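Local atomic coordinates of angiopoietin-related protein 6 (Homo sapiens, PDB entry 6Y43), a protein that is probably a secreted angiopoietin-like growth factor, with a fibrinogen-like globe domain that binds calcium. Residues 116-121 with 125-130; 87-92 with 215-220; 66-71 with 148-153. All blocks are in the same frame, centred on the assembly; numbering follows the deposited sequence.

Interaction 1: 116-121 with 125-130; sequences FSLEPE and YRLRLG
The Y125 ring lies against the backbone of P120 and E121. P120 C and E121 CA sit over one face, both offset toward the rim, and E121 CA makes a CH-pi contact 3.7 Å from the ring centroid. The F116 ring has L129 CD2 at its edge, 4.0 Å from F116 CD1. The R128 guanidinium takes E119 OE2 at its edge, while R126 CB lies over one of its faces. These groups belong to a beta hairpin of the fibrinogen C-terminal fold, made by strands 108-118 and 127-133. Within these segments S117 and R128 form a hydrogen-bonded pair, flanked by the non-hydrogen-bonded pairs F116-L129 and L118-L127.

F116, L118, L127 and L129 all point to one face of the sheet. There L127 CD1 reaches F116 CE1 at 3.4 Å, a tight contact, with the two side chains nearly perpendicular. With CG anti to the backbone N (chi1 -179°), L127 leans its branch toward the ring. V86 and T90 of helix 83-90 also touch F116. S117 and R128 project from the other face, where the S117 hydroxyl packs on R128 CB.

Past the strand ends the chains stay joined. E119 N donates to R126 O at 3.0 Å, and Y125 N to P120 O from above the carbonyl plane. The Y125 hydroxyl bonds to E84, and the E121 carboxylate pairs with K69. E119 O is buried without a hydrogen-bond donor; Y125 CA approaches it at 3.2 Å.

On the polar face R128 bends at chi2 (86°) and reaches across to E119. Its NH1 bonds to L127 O and also pairs with D145. The salt bridge sets carboxylate and guanidinium planes 80° apart: R128 NH2 bonds weakly to E119 OE2, and R128 NE meets that oxygen's anti lone pair at 2.7 Å.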
loop_
_atom_site.group_PDB
_atom_site.type_symbol
_atom_site.label_atom_id
_atom_site.label_comp_id
_atom_site.label_asym_id
_atom_site.label_seq_id
_atom_site.Cartn_x
_atom_site.Cartn_y
_atom_site.Cartn_z
ATOM N N PHE A 116 -6.130 5.547 9.021
ATOM C CA PHE A 116 -5.654 5.610 7.642
ATOM C C PHE A 116 -6.873 5.920 6.792
ATOM O O PHE A 116 -7.880 5.212 6.867
ATOM C CB PHE A 116 -4.980 4.301 7.198
ATOM C CG PHE A 116 -4.765 4.225 5.705
ATOM C CD1 PHE A 116 -3.770 4.975 5.107
ATOM C CD2 PHE A 116 -5.561 3.430 4.895
ATOM C CE1 PHE A 116 -3.567 4.935 3.733
ATOM C CE2 PHE A 116 -5.369 3.408 3.528
ATOM C CZ PHE A 116 -4.382 4.160 2.941
ATOM N N SER A 117 -6.800 6.973 5.997
ATOM C CA SER A 117 -7.871 7.256 5.054
ATOM C C SER A 117 -7.328 8.143 3.950
ATOM O O SER A 117 -6.239 8.723 4.061
ATOM C CB SER A 117 -9.074 7.915 5.731
ATOM O OG SER A 117 -8.735 9.218 6.129
ATOM N N LEU A 118 -8.130 8.267 2.896
ATOM C CA LEU A 118 -7.852 9.136 1.766
ATOM C C LEU A 118 -9.000 10.111 1.573
ATOM O O LEU A 118 -10.162 9.750 1.773
ATOM C CB LEU A 118 -7.654 8.320 0.481
ATOM C CG LEU A 118 -6.554 7.258 0.429
ATOM C CD1 LEU A 118 -6.505 6.623 -0.943
ATOM C CD2 LEU A 118 -5.205 7.870 0.818
ATOM N N GLU A 119 -8.680 11.349 1.196
ATOM C CA GLU A 119 -9.688 12.244 0.661
ATOM C C GLU A 119 -10.122 11.741 -0.706
ATOM O O GLU A 119 -9.442 10.920 -1.319
ATOM C CB GLU A 119 -9.134 13.655 0.520
ATOM C CG GLU A 119 -8.727 14.328 1.802
ATOM C CD GLU A 119 -9.911 14.682 2.660
ATOM O OE1 GLU A 119 -11.000 14.923 2.093
ATOM O OE2 GLU A 119 -9.751 14.713 3.900
ATOM N N PRO A 120 -11.214 12.267 -1.247
ATOM C CA PRO A 120 -11.660 11.856 -2.584
ATOM C C PRO A 120 -10.776 12.437 -3.684
ATOM O O PRO A 120 -9.844 13.211 -3.430
ATOM C CB PRO A 120 -13.105 12.378 -2.648
ATOM C CG PRO A 120 -13.172 13.490 -1.632
ATOM C CD PRO A 120 -12.177 13.146 -0.557
ATOM N N GLU A 121 -11.086 12.038 -4.928
ATOM C CA GLU A 121 -10.306 12.513 -6.062
ATOM C C GLU A 121 -10.287 14.036 -6.125
ATOM O O GLU A 121 -9.262 14.633 -6.492
ATOM C CB GLU A 121 -10.863 11.955 -7.376
ATOM C CG GLU A 121 -10.041 12.410 -8.577
ATOM C CD GLU A 121 -10.488 11.801 -9.896
ATOM O OE1 GLU A 121 -11.671 11.437 -10.010
ATOM O OE2 GLU A 121 -9.640 11.694 -10.814
ATOM N N TYR A 125 -6.823 12.777 -3.347
ATOM C CA TYR A 125 -6.567 11.571 -2.567
ATOM C C TYR A 125 -5.495 11.814 -1.505
ATOM O O TYR A 125 -4.673 10.945 -1.201
ATOM C CB TYR A 125 -6.186 10.414 -3.484
ATOM C CG TYR A 125 -7.308 9.929 -4.400
ATOM C CD1 TYR A 125 -8.424 9.285 -3.888
ATOM C CD2 TYR A 125 -7.227 10.114 -5.765
ATOM C CE1 TYR A 125 -9.439 8.831 -4.717
ATOM C CE2 TYR A 125 -8.231 9.659 -6.620
ATOM C CZ TYR A 125 -9.324 9.005 -6.084
ATOM O OH TYR A 125 -10.341 8.567 -6.910
ATOM N N ARG A 126 -5.555 12.992 -0.889
ATOM C CA ARG A 126 -4.668 13.343 0.209
ATOM C C ARG A 126 -4.668 12.258 1.283
ATOM O O ARG A 126 -5.716 11.772 1.695
ATOM C CB ARG A 126 -5.116 14.673 0.823
ATOM C CG ARG A 126 -4.687 15.898 0.064
ATOM C CD ARG A 126 -5.013 17.218 0.813
ATOM N NE ARG A 126 -4.573 18.298 -0.058
ATOM C CZ ARG A 126 -3.404 18.902 0.042
ATOM N NH1 ARG A 126 -2.566 18.593 1.035
ATOM N NH2 ARG A 126 -3.086 19.846 -0.832
ATOM N N LEU A 127 -3.477 11.933 1.762
ATOM C CA LEU A 127 -3.294 10.921 2.791
ATOM C C LEU A 127 -3.608 11.456 4.186
ATOM O O LEU A 127 -3.263 12.595 4.518
ATOM C CB LEU A 127 -1.855 10.425 2.769
ATOM C CG LEU A 127 -1.392 9.342 3.748
ATOM C CD1 LEU A 127 -2.122 8.018 3.502
ATOM C CD2 LEU A 127 0.104 9.197 3.602
ATOM N N ARG A 128 -4.296 10.628 4.990
ATOM C CA ARG A 128 -4.466 10.865 6.431
ATOM C C ARG A 128 -4.008 9.607 7.173
ATOM O O ARG A 128 -4.366 8.529 6.771
ATOM C CB ARG A 128 -5.929 11.167 6.753
ATOM C CG ARG A 128 -6.410 12.593 6.541
ATOM C CD ARG A 128 -6.821 12.725 5.096
ATOM N NE ARG A 128 -7.299 14.053 4.750
ATOM C CZ ARG A 128 -6.521 15.109 4.521
ATOM N NH1 ARG A 128 -5.195 14.993 4.609
ATOM N NH2 ARG A 128 -7.061 16.283 4.201
ATOM N N LEU A 129 -3.206 9.704 8.220
ATOM C CA LEU A 129 -2.633 8.524 8.900
ATOM C C LEU A 129 -3.145 8.543 10.338
ATOM O O LEU A 129 -3.763 9.566 10.758
ATOM C CB LEU A 129 -1.128 8.641 8.816
ATOM C CG LEU A 129 -0.534 8.244 7.478
ATOM C CD1 LEU A 129 0.948 8.437 7.525
ATOM C CD2 LEU A 129 -0.971 6.769 7.275
ATOM N N GLY A 130 -2.946 7.501 11.147
ATOM C CA GLY A 130 -2.976 7.826 12.553
ATOM C C GLY A 130 -1.701 7.633 13.331
ATOM O O GLY A 130 -0.583 7.622 12.762
#

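Interaction 2: 87-92 with 215-220; sequences YQLTSR and MLIRPL
I217 carries CG1 between its backbone N and carbonyl carbon (chi1 61°), and the chain then runs extended through chi2 (175°) to CD1. This sends the terminal methyl from strand 212-219 to the end of helix 83-90. T90 turns CG2 beside its own backbone N, anti to the carbonyl carbon, and that methyl is what I217 meets. T90 CG2 and I217 CD1 are 4.0 Å apart, and the two side chains cross at about a right angle. The preceding residue, L89, adds one methyl, with L89 CD1 4.2 Å from I217 CD1. A single methyl of the strand thus touches two consecutive helix residues.

The contact is helix-on-sheet packing in the fibrinogen-like globe. F116 of strand 108-118 touches both T90 and I217, and L97 of strand 95-102 also packs on I217. The T90 hydroxyl is turned to the helix itself and bonds to V86 O. The helix ends here: S91 is the first residue to leave helical angles, and S91 OG bonds back to Q88 O at 3.0 Å.

No hydrogen bond or charge pair joins the two segments. Their contact is small and rests on methyl groups alone, which implies a hold by apolar packing without directional bonds.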
loop_
_atom_site.group_PDB
_atom_site.type_symbol
_atom_site.label_atom_id
_atom_site.label_comp_id
_atom_site.label_asym_id
_atom_site.label_seq_id
_atom_site.Cartn_x
_atom_site.Cartn_y
_atom_site.Cartn_z
ATOM N N TYR A 87 -10.184 4.725 -1.276
ATOM C CA TYR A 87 -11.033 5.793 -0.768
ATOM C C TYR A 87 -12.385 5.245 -0.320
ATOM O O TYR A 87 -12.859 5.542 0.782
ATOM C CB TYR A 87 -11.222 6.873 -1.844
ATOM C CG TYR A 87 -12.347 7.816 -1.490
ATOM C CD1 TYR A 87 -12.202 8.724 -0.448
ATOM C CD2 TYR A 87 -13.559 7.775 -2.171
ATOM C CE1 TYR A 87 -13.233 9.557 -0.093
ATOM C CE2 TYR A 87 -14.600 8.613 -1.816
ATOM C CZ TYR A 87 -14.424 9.503 -0.778
ATOM O OH TYR A 87 -15.442 10.353 -0.410
ATOM N N GLN A 88 -13.020 4.436 -1.169
ATOM C CA GLN A 88 -14.320 3.882 -0.816
ATOM C C GLN A 88 -14.244 3.049 0.455
ATOM O O GLN A 88 -15.117 3.150 1.328
ATOM C CB GLN A 88 -14.846 3.041 -1.979
ATOM C CG GLN A 88 -15.131 3.838 -3.235
ATOM C CD GLN A 88 -16.311 4.740 -3.068
ATOM O OE1 GLN A 88 -17.318 4.348 -2.473
ATOM N NE2 GLN A 88 -16.207 5.967 -3.589
ATOM N N LEU A 89 -13.206 2.229 0.583
ATOM C CA LEU A 89 -13.066 1.389 1.763
ATOM C C LEU A 89 -12.809 2.214 3.015
ATOM O O LEU A 89 -13.343 1.905 4.082
ATOM C CB LEU A 89 -11.927 0.393 1.571
ATOM C CG LEU A 89 -12.205 -0.757 0.621
ATOM C CD1 LEU A 89 -10.907 -1.520 0.415
ATOM C CD2 LEU A 89 -13.302 -1.634 1.201
ATOM N N THR A 90 -11.980 3.250 2.925
ATOM C CA THR A 90 -11.563 3.952 4.129
ATOM C C THR A 90 -12.466 5.134 4.444
ATOM O O THR A 90 -12.205 5.851 5.415
ATOM C CB THR A 90 -10.107 4.421 3.999
ATOM O OG1 THR A 90 -9.975 5.359 2.927
ATOM C CG2 THR A 90 -9.207 3.242 3.744
ATOM N N SER A 91 -13.491 5.362 3.617
ATOM C CA SER A 91 -14.540 6.348 3.842
ATOM C C SER A 91 -15.642 5.837 4.759
ATOM O O SER A 91 -16.655 6.523 4.936
ATOM C CB SER A 91 -15.167 6.765 2.505
ATOM O OG SER A 91 -16.150 5.823 2.095
ATOM N N ARG A 92 -15.467 4.653 5.339
ATOM C CA ARG A 92 -16.488 4.024 6.174
ATOM C C ARG A 92 -15.776 3.433 7.387
ATOM O O ARG A 92 -15.184 2.352 7.303
ATOM C CB ARG A 92 -17.253 2.961 5.398
ATOM N N MET A 215 1.284 -3.079 1.593
ATOM C CA MET A 215 0.469 -2.187 2.395
ATOM C C MET A 215 -0.880 -2.855 2.588
ATOM O O MET A 215 -1.488 -3.324 1.613
ATOM C CB MET A 215 0.293 -0.827 1.721
ATOM C CG MET A 215 1.610 -0.180 1.338
ATOM S SD MET A 215 1.432 1.399 0.465
ATOM C CE MET A 215 0.815 2.486 1.760
ATOM N N LEU A 216 -1.333 -2.943 3.837
ATOM C CA LEU A 216 -2.554 -3.695 4.131
ATOM C C LEU A 216 -3.423 -2.881 5.082
ATOM O O LEU A 216 -2.916 -2.116 5.894
ATOM C CB LEU A 216 -2.225 -5.061 4.739
ATOM C CG LEU A 216 -1.093 -5.867 4.061
ATOM C CD1 LEU A 216 0.256 -5.448 4.556
ATOM C CD2 LEU A 216 -1.392 -7.290 4.373
ATOM N N ILE A 217 -4.745 -3.048 4.982
ATOM C CA ILE A 217 -5.647 -2.354 5.890
ATOM C C ILE A 217 -6.662 -3.315 6.506
ATOM O O ILE A 217 -6.967 -4.384 5.973
ATOM C CB ILE A 217 -6.366 -1.182 5.187
ATOM C CG1 ILE A 217 -7.201 -1.705 4.021
ATOM C CG2 ILE A 217 -5.350 -0.152 4.759
ATOM C CD1 ILE A 217 -8.040 -0.602 3.369
ATOM N N ARG A 218 -7.183 -2.909 7.663
ATOM C CA ARG A 218 -8.135 -3.664 8.448
ATOM C C ARG A 218 -8.958 -2.665 9.234
ATOM O O ARG A 218 -8.411 -1.645 9.684
ATOM C CB ARG A 218 -7.402 -4.625 9.388
ATOM C CG ARG A 218 -8.249 -5.521 10.275
ATOM C CD ARG A 218 -7.332 -6.518 10.980
ATOM N NE ARG A 218 -6.581 -5.961 12.117
ATOM C CZ ARG A 218 -5.762 -6.685 12.880
ATOM N NH1 ARG A 218 -5.572 -7.983 12.644
ATOM N NH2 ARG A 218 -5.108 -6.112 13.878
ATOM N N PRO A 219 -10.251 -2.915 9.428
ATOM C CA PRO A 219 -11.024 -2.024 10.303
ATOM C C PRO A 219 -10.380 -1.925 11.679
ATOM O O PRO A 219 -9.836 -2.898 12.216
ATOM C CB PRO A 219 -12.409 -2.686 10.360
ATOM C CG PRO A 219 -12.471 -3.568 9.142
ATOM C CD PRO A 219 -11.065 -4.030 8.907
ATOM N N LEU A 220 -10.417 -0.729 12.237
ATOM C CA LEU A 220 -9.847 -0.462 13.550
ATOM C C LEU A 220 -10.991 -0.361 14.539
ATOM O O LEU A 220 -11.744 0.613 14.528
ATOM C CB LEU A 220 -9.040 0.828 13.549
ATOM C CG LEU A 220 -8.322 1.194 14.838
ATOM C CD1 LEU A 220 -7.461 0.080 15.363
ATOM C CD2 LEU A 220 -7.505 2.452 14.557
#

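Interaction 3: 66-71 with 148-153; sequences QHYKAG and FSTVDR. With EDO (1,2-ethanediol), chain D.
Two aromatic rings, Y68 and F148, meet at a slant, their planes 51° apart and their centroids separated by 5.4 Å. F148 CZ makes the closest approach, 3.6 Å from Y68 CD1, and Y68 CD1 lies near the plane of the F148 ring, at its edge. F148 has CG anti to its backbone N (chi1 -158°), which carries the ring out of the loop to Y68. On the same side of the Y68 ring plane, T150 CG2 packs near the other ortho carbon, 3.9 Å from Y68 CD2. The contact is apolar, and all three residues are buried.

The Y68 hydroxyl is bonded elsewhere, to F61 O and G169 N. With an alanine at Y68 a gap would probably open beside F148 and T150, and G169 N would lose this acceptor.

Residues T150 to R153 form a type I beta turn, closed by R153 N to T150 O at 2.8 Å. Within it R153 NH1 makes a salt bridge to D152 OD1. V151 N makes weak bonds to both oxygens of an ethanediol, probably from the crystallisation liquor, with O1 at 2.8 Å; T63 O and G168 O also bind the diol.

The contact ties helix 65-70 to the loop of the fibrinogen-like domain that leads to the calcium site at D154 and D156. W65 of the same helix touches F148 and T150, and L83 of helix 83-90 packs on F148.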
loop_
_atom_site.group_PDB
_atom_site.type_symbol
_atom_site.label_atom_id
_atom_site.label_comp_id
_atom_site.label_asym_id
_atom_site.label_seq_id
_atom_site.Cartn_x
_atom_site.Cartn_y
_atom_site.Cartn_z
ATOM N N GLN A 66 -4.863 7.538 -14.265
ATOM C CA GLN A 66 -6.063 6.712 -14.362
ATOM C C GLN A 66 -5.820 5.309 -13.802
ATOM O O GLN A 66 -6.713 4.712 -13.188
ATOM C CB GLN A 66 -6.524 6.633 -15.814
ATOM C CG GLN A 66 -7.779 5.778 -16.035
ATOM C CD GLN A 66 -8.959 6.213 -15.173
ATOM O OE1 GLN A 66 -9.196 7.404 -14.979
ATOM N NE2 GLN A 66 -9.698 5.245 -14.653
ATOM N N HIS A 67 -4.640 4.743 -14.061
ATOM C CA HIS A 67 -4.345 3.413 -13.522
ATOM C C HIS A 67 -4.160 3.469 -12.010
ATOM O O HIS A 67 -4.647 2.591 -11.293
ATOM C CB HIS A 67 -3.119 2.818 -14.218
ATOM C CG HIS A 67 -3.421 2.276 -15.585
ATOM N ND1 HIS A 67 -2.823 2.760 -16.727
ATOM C CD2 HIS A 67 -4.300 1.336 -15.993
ATOM C CE1 HIS A 67 -3.306 2.124 -17.782
ATOM N NE2 HIS A 67 -4.205 1.254 -17.363
ATOM N N TYR A 68 -3.497 4.507 -11.491
ATOM C CA TYR A 68 -3.409 4.648 -10.041
ATOM C C TYR A 68 -4.785 4.843 -9.414
ATOM O O TYR A 68 -5.018 4.398 -8.281
ATOM C CB TYR A 68 -2.458 5.811 -9.666
ATOM C CG TYR A 68 -1.058 5.295 -9.477
ATOM C CD1 TYR A 68 -0.711 4.602 -8.316
ATOM C CD2 TYR A 68 -0.108 5.402 -10.474
ATOM C CE1 TYR A 68 0.545 4.051 -8.145
ATOM C CE2 TYR A 68 1.158 4.862 -10.308
ATOM C CZ TYR A 68 1.476 4.169 -9.146
ATOM O OH TYR A 68 2.714 3.614 -8.965
ATOM N N LYS A 69 -5.705 5.511 -10.120
ATOM C CA LYS A 69 -7.047 5.688 -9.572
ATOM C C LYS A 69 -7.829 4.374 -9.574
ATOM O O LYS A 69 -8.474 4.021 -8.577
ATOM C CB LYS A 69 -7.811 6.761 -10.364
ATOM C CG LYS A 69 -9.246 6.966 -9.899
ATOM C CD LYS A 69 -9.938 8.077 -10.676
ATOM C CE LYS A 69 -11.433 8.097 -10.369
ATOM N NZ LYS A 69 -12.160 8.950 -11.347
ATOM N N ALA A 70 -7.786 3.641 -10.680
ATOM C CA ALA A 70 -8.648 2.481 -10.839
ATOM C C ALA A 70 -8.076 1.200 -10.253
ATOM O O ALA A 70 -8.854 0.291 -9.945
ATOM C CB ALA A 70 -8.949 2.253 -12.324
ATOM N N GLY A 71 -6.764 1.112 -10.098
ATOM C CA GLY A 71 -6.071 -0.098 -9.706
ATOM C C GLY A 71 -5.387 -0.734 -10.895
ATOM O O GLY A 71 -5.800 -0.567 -12.051
ATOM N N PHE A 148 -1.725 13.046 -3.626
ATOM C CA PHE A 148 -1.138 11.999 -4.449
ATOM C C PHE A 148 -0.661 12.578 -5.775
ATOM O O PHE A 148 -1.433 13.214 -6.504
ATOM C CB PHE A 148 -2.159 10.876 -4.689
ATOM C CG PHE A 148 -1.532 9.556 -5.066
ATOM C CD1 PHE A 148 -1.080 8.692 -4.086
ATOM C CD2 PHE A 148 -1.451 9.162 -6.380
ATOM C CE1 PHE A 148 -0.521 7.466 -4.418
ATOM C CE2 PHE A 148 -0.900 7.931 -6.713
ATOM C CZ PHE A 148 -0.432 7.096 -5.730
ATOM N N SER A 149 0.618 12.352 -6.087
ATOM C CA SER A 149 1.241 12.813 -7.318
ATOM C C SER A 149 1.597 11.647 -8.237
ATOM O O SER A 149 2.025 10.576 -7.782
ATOM C CB SER A 149 2.543 13.598 -7.041
ATOM O OG SER A 149 2.328 14.877 -6.486
ATOM N N THR A 150 1.478 11.894 -9.547
ATOM C CA THR A 150 2.097 11.059 -10.577
ATOM C C THR A 150 2.915 11.966 -11.501
ATOM O O THR A 150 2.901 13.186 -11.364
ATOM C CB THR A 150 1.053 10.265 -11.371
ATOM O OG1 THR A 150 0.123 11.163 -11.988
ATOM C CG2 THR A 150 0.305 9.287 -10.476
ATOM N N VAL A 151 3.618 11.389 -12.480
ATOM C CA VAL A 151 4.571 12.215 -13.234
ATOM C C VAL A 151 3.900 13.396 -13.962
ATOM O O VAL A 151 4.479 14.493 -14.046
ATOM C CB VAL A 151 5.391 11.320 -14.188
ATOM C CG1 VAL A 151 4.526 10.779 -15.300
ATOM C CG2 VAL A 151 6.566 12.113 -14.757
ATOM N N ASP A 152 2.665 13.238 -14.419
ATOM C CA ASP A 152 1.998 14.352 -15.098
ATOM C C ASP A 152 1.166 15.207 -14.148
ATOM O O ASP A 152 0.600 16.229 -14.580
ATOM C CB ASP A 152 1.146 13.846 -16.279
ATOM C CG ASP A 152 -0.143 13.129 -15.867
ATOM O OD1 ASP A 152 -0.436 12.947 -14.669
ATOM O OD2 ASP A 152 -0.892 12.745 -16.800
ATOM N N ARG A 153 1.126 14.836 -12.855
ATOM C CA ARG A 153 0.357 15.541 -11.835
ATOM C C ARG A 153 1.309 15.779 -10.670
ATOM O O ARG A 153 1.256 15.099 -9.636
ATOM C CB ARG A 153 -0.852 14.772 -11.431
ATOM C CG ARG A 153 -2.042 14.974 -12.387
ATOM C CD ARG A 153 -2.960 13.847 -12.151
ATOM N NE ARG A 153 -4.242 13.845 -12.854
ATOM C CZ ARG A 153 -4.406 13.501 -14.124
ATOM N NH1 ARG A 153 -3.363 13.236 -14.906
ATOM N NH2 ARG A 153 -5.629 13.445 -14.622
HETATM C C1 EDO D . 4.159 7.541 -12.113
HETATM O O1 EDO D . 4.184 8.804 -11.439
HETATM C C2 EDO D . 4.052 7.781 -13.622
HETATM O O2 EDO D . 2.818 8.470 -13.886
#

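How the interactions relate
Interaction 1 touches both of the others. Its centre is about 10 Å from that of interaction 2 and about 15 Å from that of interaction 3. Toward interaction 2, Y87 CD1 packs 3.2 Å from L118 O. Toward interaction 3, K69 NZ makes a salt bridge with E121 OE1 at 2.9 Å, and Y125 CB lies near F148 CB. Interactions 2 and 3 do not meet; their nearest atoms are about 8 Å apart. The hairpin of interaction 1 is nested in the chain loops closed by each of the others. The calcium ion, bound by D154, D156, Y158 and G160, lies about 12 Å from the T150 side chain.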